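Sulfide-quinone reductase (Aquifex aeolicus, PDB 3HYW) catalyses the FAD-dependent oxidation of hydrogen sulfide by a quinone, building up polysulfur that is released typically as cyclooctasulfur. Local coordinates at residues A[189-194]-A[217-222]; A[228-233]-A[240-245]. All coordinates share one frame; numbering follows the deposited sequence.

Contact 1: A[189-194]-A[217-222]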
loop_
_atom_site.group_PDB
_atom_site.type_symbol
_atom_site.label_atom_id
_atom_site.label_comp_id
_atom_site.label_asym_id
_atom_site.label_seq_id
_atom_site.Cartn_x
_atom_site.Cartn_y
_atom_site.Cartn_z
ATOM N N PRO A 189 -3.469 -16.035 -1.962
ATOM C CA PRO A 189 -3.212 -15.486 -0.633
ATOM C C PRO A 189 -3.447 -13.978 -0.599
ATOM O O PRO A 189 -3.704 -13.421 0.458
ATOM C CB PRO A 189 -1.728 -15.797 -0.402
ATOM C CG PRO A 189 -1.149 -15.943 -1.777
ATOM C CD PRO A 189 -2.242 -16.556 -2.594
ATOM N N TYR A 190 -3.350 -13.336 -1.761
ATOM C CA TYR A 190 -3.644 -11.908 -1.897
ATOM C C TYR A 190 -4.016 -11.619 -3.342
ATOM O O TYR A 190 -3.754 -12.432 -4.226
ATOM C CB TYR A 190 -2.444 -11.051 -1.465
ATOM C CG TYR A 190 -1.141 -11.445 -2.115
ATOM C CD1 TYR A 190 -0.824 -11.013 -3.401
ATOM C CD2 TYR A 190 -0.224 -12.255 -1.448
ATOM C CE1 TYR A 190 0.371 -11.377 -4.007
ATOM C CE2 TYR A 190 0.982 -12.626 -2.051
ATOM C CZ TYR A 190 1.264 -12.185 -3.330
ATOM O OH TYR A 190 2.446 -12.529 -3.942
ATOM N N LEU A 191 -4.623 -10.463 -3.583
ATOM C CA LEU A 191 -5.008 -10.067 -4.937
ATOM C C LEU A 191 -3.774 -9.938 -5.824
ATOM O O LEU A 191 -2.740 -9.464 -5.374
ATOM C CB LEU A 191 -5.738 -8.730 -4.893
ATOM C CG LEU A 191 -7.266 -8.642 -4.885
ATOM C CD1 LEU A 191 -7.960 -9.803 -4.182
ATOM C CD2 LEU A 191 -7.674 -7.307 -4.298
ATOM N N GLY A 192 -3.883 -10.348 -7.083
ATOM C CA GLY A 192 -2.777 -10.190 -8.013
ATOM C C GLY A 192 -1.594 -11.102 -7.731
ATOM O O GLY A 192 -0.466 -10.802 -8.141
ATOM N N HIS A 193 -1.849 -12.200 -7.015
ATOM C CA HIS A 193 -0.887 -13.293 -6.860
ATOM C C HIS A 193 -0.769 -14.097 -8.154
ATOM O O HIS A 193 0.340 -14.433 -8.579
ATOM C CB HIS A 193 -1.297 -14.208 -5.697
ATOM C CG HIS A 193 -0.364 -15.354 -5.459
ATOM N ND1 HIS A 193 -0.452 -16.543 -6.152
ATOM C CD2 HIS A 193 0.652 -15.507 -4.578
ATOM C CE1 HIS A 193 0.479 -17.373 -5.720
ATOM N NE2 HIS A 193 1.165 -16.768 -4.767
ATOM N N PHE A 194 -1.920 -14.426 -8.753
ATOM C CA PHE A 194 -2.008 -15.080 -10.073
ATOM C C PHE A 194 -1.444 -16.508 -10.149
ATOM O O PHE A 194 -1.298 -17.054 -11.239
ATOM C CB PHE A 194 -1.349 -14.233 -11.174
ATOM C CG PHE A 194 -1.901 -12.833 -11.312
ATOM C CD1 PHE A 194 -3.278 -12.595 -11.325
ATOM C CD2 PHE A 194 -1.032 -11.754 -11.475
ATOM C CE1 PHE A 194 -3.782 -11.291 -11.466
ATOM C CE2 PHE A 194 -1.519 -10.446 -11.627
ATOM C CZ PHE A 194 -2.901 -10.215 -11.622
ATOM N N TRP A 217 -13.577 -7.564 -1.867
ATOM C CA TRP A 217 -12.818 -8.793 -2.079
ATOM C C TRP A 217 -12.459 -9.527 -0.806
ATOM O O TRP A 217 -12.345 -8.930 0.267
ATOM C CB TRP A 217 -11.560 -8.530 -2.911
ATOM C CG TRP A 217 -10.667 -7.481 -2.360
ATOM C CD1 TRP A 217 -10.696 -6.143 -2.649
ATOM C CD2 TRP A 217 -9.589 -7.669 -1.436
ATOM N NE1 TRP A 217 -9.706 -5.488 -1.958
ATOM C CE2 TRP A 217 -9.011 -6.400 -1.206
ATOM C CE3 TRP A 217 -9.055 -8.785 -0.781
ATOM C CZ2 TRP A 217 -7.926 -6.215 -0.349
ATOM C CZ3 TRP A 217 -7.976 -8.604 0.073
ATOM C CH2 TRP A 217 -7.425 -7.325 0.283
ATOM N N ILE A 218 -12.295 -10.836 -0.964
ATOM C CA ILE A 218 -11.901 -11.738 0.099
ATOM C C ILE A 218 -10.865 -12.671 -0.520
ATOM O O ILE A 218 -11.150 -13.368 -1.493
ATOM C CB ILE A 218 -13.105 -12.564 0.626
ATOM C CG1 ILE A 218 -14.296 -11.650 0.958
ATOM C CG2 ILE A 218 -12.688 -13.408 1.827
ATOM C CD1 ILE A 218 -15.641 -12.361 1.068
ATOM N N ALA A 219 -9.657 -12.653 0.026
ATOM C CA ALA A 219 -8.579 -13.498 -0.471
ATOM C C ALA A 219 -8.222 -14.534 0.582
ATOM O O ALA A 219 -8.641 -14.429 1.736
ATOM C CB ALA A 219 -7.359 -12.648 -0.839
ATOM N N ASN A 220 -7.453 -15.538 0.174
ATOM C CA ASN A 220 -6.913 -16.543 1.091
ATOM C C ASN A 220 -7.995 -17.404 1.751
ATOM O O ASN A 220 -7.865 -17.802 2.912
ATOM C CB ASN A 220 -6.015 -15.875 2.149
ATOM C CG ASN A 220 -4.840 -16.738 2.549
ATOM O OD1 ASN A 220 -4.410 -17.616 1.798
ATOM N ND2 ASN A 220 -4.305 -16.489 3.736
ATOM N N VAL A 221 -9.053 -17.696 0.995
ATOM C CA VAL A 221 -10.148 -18.522 1.498
ATOM C C VAL A 221 -10.476 -19.613 0.487
ATOM O O VAL A 221 -10.111 -19.523 -0.684
ATOM C CB VAL A 221 -11.430 -17.698 1.827
ATOM C CG1 VAL A 221 -11.182 -16.723 2.980
ATOM C CG2 VAL A 221 -11.942 -16.961 0.592
ATOM N N ALA A 222 -11.175 -20.639 0.956
ATOM C CA ALA A 222 -11.529 -21.778 0.124
ATOM C C ALA A 222 -13.033 -21.776 -0.113
ATOM O O ALA A 222 -13.815 -22.044 0.808
ATOM C CB ALA A 222 -11.091 -23.083 0.808
#
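Leu191 lays its isobutyl end over one face of the Trp217 indole, and this is the main side-chain meeting between 189-194 and 217-222. Its CD2 stands 3.4 Å from the centroid of the Trp217 five-membered ring and 5° off the ring normal, a CH-pi contact made almost squarely over the pyrrole part. The second methyl, Leu191 CD1, lies beside the CE3 rim, 3.7 Å from Trp217 CE3, without covering the six-membered ring. What turns the indole to meet them is the Trp217 first torsion of 55°, which sets CG between the backbone N and the carbonyl carbon.

Further along, Ala219 points its methyl at the opposing backbone, with Ala219 CB 3.9 Å from Tyr190 CA. The Asn220 amide reaches Pro189 through its oxygen, Asn220 OD1 being 3.4 Å from Pro189 CA. The touching parts run 155° apart. No hydrogen bond crosses; side chains packed on one another and on the opposing backbone make the contact.

The 189-194 loop folds through a type II beta turn from Tyr190 to His193, with Gly192 at positive phi. Leu191 also packs on Glu207 and Phe210 of helix 202-212, while Trp217 touches Phe184 of strand 182-185. Strand 216-218 is the outermost strand of its mixed sheet on this side, and the loop leaving strand 182-185 runs on beside its end, on the side of the strand it is paired with, before helix 202-212.

Contact 2: A[228-233]-A[240-245]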
loop_
_atom_site.group_PDB
_atom_site.type_symbol
_atom_site.label_atom_id
_atom_site.label_comp_id
_atom_site.label_asym_id
_atom_site.label_seq_id
_atom_site.Cartn_x
_atom_site.Cartn_y
_atom_site.Cartn_z
ATOM N N PRO A 228 -27.777 -21.396 -5.355
ATOM C CA PRO A 228 -28.434 -20.386 -6.195
ATOM C C PRO A 228 -28.519 -19.024 -5.501
ATOM O O PRO A 228 -28.677 -17.994 -6.163
ATOM C CB PRO A 228 -29.841 -20.965 -6.396
ATOM C CG PRO A 228 -29.689 -22.437 -6.155
ATOM C CD PRO A 228 -28.664 -22.539 -5.074
ATOM N N ASP A 229 -28.355 -19.050 -4.181
ATOM C CA ASP A 229 -28.662 -17.956 -3.272
ATOM C C ASP A 229 -27.401 -17.254 -2.760
ATOM O O ASP A 229 -27.441 -16.078 -2.375
ATOM C CB ASP A 229 -29.436 -18.548 -2.073
ATOM C CG ASP A 229 -30.089 -17.490 -1.191
ATOM O OD1 ASP A 229 -29.888 -16.277 -1.435
ATOM O OD2 ASP A 229 -30.818 -17.878 -0.244
ATOM N N LYS A 230 -26.286 -17.984 -2.740
ATOM C CA LYS A 230 -25.111 -17.564 -1.979
ATOM C C LYS A 230 -23.854 -18.372 -2.296
ATOM O O LYS A 230 -23.919 -19.453 -2.882
ATOM C CB LYS A 230 -25.406 -17.646 -0.466
ATOM C CG LYS A 230 -25.995 -18.970 -0.004
ATOM C CD LYS A 230 -26.566 -18.854 1.402
ATOM C CE LYS A 230 -27.539 -19.973 1.707
ATOM N NZ LYS A 230 -27.913 -19.995 3.150
ATOM N N VAL A 231 -22.712 -17.823 -1.898
ATOM C CA VAL A 231 -21.444 -18.535 -1.944
ATOM C C VAL A 231 -21.009 -18.797 -0.508
ATOM O O VAL A 231 -21.105 -17.913 0.357
ATOM C CB VAL A 231 -20.361 -17.756 -2.740
ATOM C CG1 VAL A 231 -18.991 -18.439 -2.646
ATOM C CG2 VAL A 231 -20.779 -17.629 -4.199
ATOM N N ILE A 232 -20.583 -20.031 -0.260
ATOM C CA ILE A 232 -20.061 -20.435 1.040
ATOM C C ILE A 232 -18.554 -20.684 0.923
ATOM O O ILE A 232 -18.100 -21.455 0.069
ATOM C CB ILE A 232 -20.780 -21.694 1.583
ATOM C CG1 ILE A 232 -22.299 -21.467 1.619
ATOM C CG2 ILE A 232 -20.237 -22.071 2.966
ATOM C CD1 ILE A 232 -23.112 -22.720 1.896
ATOM N N TYR A 233 -17.787 -20.002 1.766
ATOM C CA TYR A 233 -16.343 -20.171 1.796
ATOM C C TYR A 233 -15.854 -20.479 3.206
ATOM O O TYR A 233 -16.531 -20.178 4.189
ATOM C CB TYR A 233 -15.622 -18.950 1.204
ATOM C CG TYR A 233 -15.786 -17.663 1.984
ATOM C CD1 TYR A 233 -16.856 -16.803 1.733
ATOM C CD2 TYR A 233 -14.861 -17.299 2.965
ATOM C CE1 TYR A 233 -17.006 -15.615 2.449
ATOM C CE2 TYR A 233 -14.998 -16.116 3.681
ATOM C CZ TYR A 233 -16.069 -15.277 3.417
ATOM O OH TYR A 233 -16.214 -14.111 4.140
ATOM N N THR A 240 -16.630 -21.355 8.528
ATOM C CA THR A 240 -17.396 -21.143 7.307
ATOM C C THR A 240 -18.095 -19.789 7.309
ATOM O O THR A 240 -18.593 -19.321 8.341
ATOM C CB THR A 240 -18.438 -22.253 7.074
ATOM O OG1 THR A 240 -19.222 -22.428 8.257
ATOM C CG2 THR A 240 -17.750 -23.566 6.738
ATOM N N HIS A 241 -18.119 -19.166 6.137
ATOM C CA HIS A 241 -18.753 -17.873 5.951
ATOM C C HIS A 241 -19.652 -17.894 4.722
ATOM O O HIS A 241 -19.539 -18.761 3.851
ATOM C CB HIS A 241 -17.708 -16.764 5.815
ATOM C CG HIS A 241 -16.844 -16.590 7.025
ATOM N ND1 HIS A 241 -15.664 -17.281 7.203
ATOM C CD2 HIS A 241 -16.986 -15.800 8.115
ATOM C CE1 HIS A 241 -15.119 -16.927 8.353
ATOM N NE2 HIS A 241 -15.901 -16.030 8.926
ATOM N N GLU A 242 -20.530 -16.908 4.656
ATOM C CA GLU A 242 -21.598 -16.883 3.688
ATOM C C GLU A 242 -21.658 -15.482 3.092
ATOM O O GLU A 242 -21.553 -14.485 3.809
ATOM C CB GLU A 242 -22.904 -17.239 4.402
ATOM C CG GLU A 242 -24.118 -17.347 3.522
ATOM C CD GLU A 242 -25.373 -17.661 4.312
ATOM O OE1 GLU A 242 -25.497 -18.802 4.809
ATOM O OE2 GLU A 242 -26.242 -16.768 4.424
ATOM N N VAL A 243 -21.805 -15.415 1.775
ATOM C CA VAL A 243 -21.964 -14.140 1.088
ATOM C C VAL A 243 -23.112 -14.285 0.084
ATOM O O VAL A 243 -23.185 -15.293 -0.620
ATOM C CB VAL A 243 -20.617 -13.659 0.460
ATOM C CG1 VAL A 243 -20.637 -13.681 -1.071
ATOM C CG2 VAL A 243 -20.263 -12.269 0.974
ATOM N N PRO A 244 -24.047 -13.311 0.059
ATOM C CA PRO A 244 -25.189 -13.388 -0.855
ATOM C C PRO A 244 -24.795 -13.190 -2.318
ATOM O O PRO A 244 -23.899 -12.398 -2.618
ATOM C CB PRO A 244 -26.108 -12.257 -0.381
ATOM C CG PRO A 244 -25.243 -11.323 0.364
ATOM C CD PRO A 244 -24.090 -12.108 0.910
ATOM N N ALA A 245 -25.460 -13.916 -3.212
ATOM C CA ALA A 245 -25.138 -13.872 -4.636
ATOM C C ALA A 245 -26.328 -14.230 -5.519
ATOM O O ALA A 245 -26.958 -15.274 -5.336
ATOM C CB ALA A 245 -23.983 -14.795 -4.936
#
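Strands 230-233 and 240-244 run antiparallel, their axes 4.7 Å apart at an angle of 158°, and the hydrogen-bonded pairs Val231-Val243 and Tyr233-His241 each exchange two backbone bonds. The shortest, His241 N to Tyr233 O, measures 2.7 Å. Beyond the ladder, Ala245 N donates to Asp229 O at 3.0 Å.

Tyr233 and His241 meet obliquely: His241 CB sits over one face of the phenol, 3.6 Å from the Tyr233 ring centroid. The two ring planes are only 20° apart but offset, so the rings barely overlap and the His241 methylene does the covering.

The pairing forms a beta hairpin, whose first strand is the middle one of a three-stranded antiparallel sheet completed by 222-226. Val231 and Val243 share the Tyr233 face; Val231 CG2 approaches Ala245 CB at 4.3 Å, and both residues reach Val147 of strand 146-150.

Across the other face, Lys230 passes over the Glu242 carboxylate, Lys230 CD lying 3.4 Å from Glu242 CD. Extended beyond CG, the lysine chain brings NZ to a salt bridge, 3.2 Å from Glu242 OE1, in which the hydrogen bond is weak. Beside it, Ile232 CG2 comes within 3.5 Å of His241 O.

Overall arrangement
Both contacts are surface contacts on the same side of the chain's centre, their own centres about 17 Å apart, and they follow one another along the chain. They differ in what joins them: contact 1 has no hydrogen bond between its segments and rests on packing of a loop against the end of strand 216-218, whereas contact 2 is a backbone ladder with a salt bridge added. Buried area follows suit, 263 Å² against 560 Å². Tyr233 connects the two, since its OH lies 3.6 Å from Ile218 CD1 and its CD2 3.6 Å from Val221 CB. A backbone bond between Ala222 and Glu234 likewise ties segment 217-222 to the hairpin's first strand.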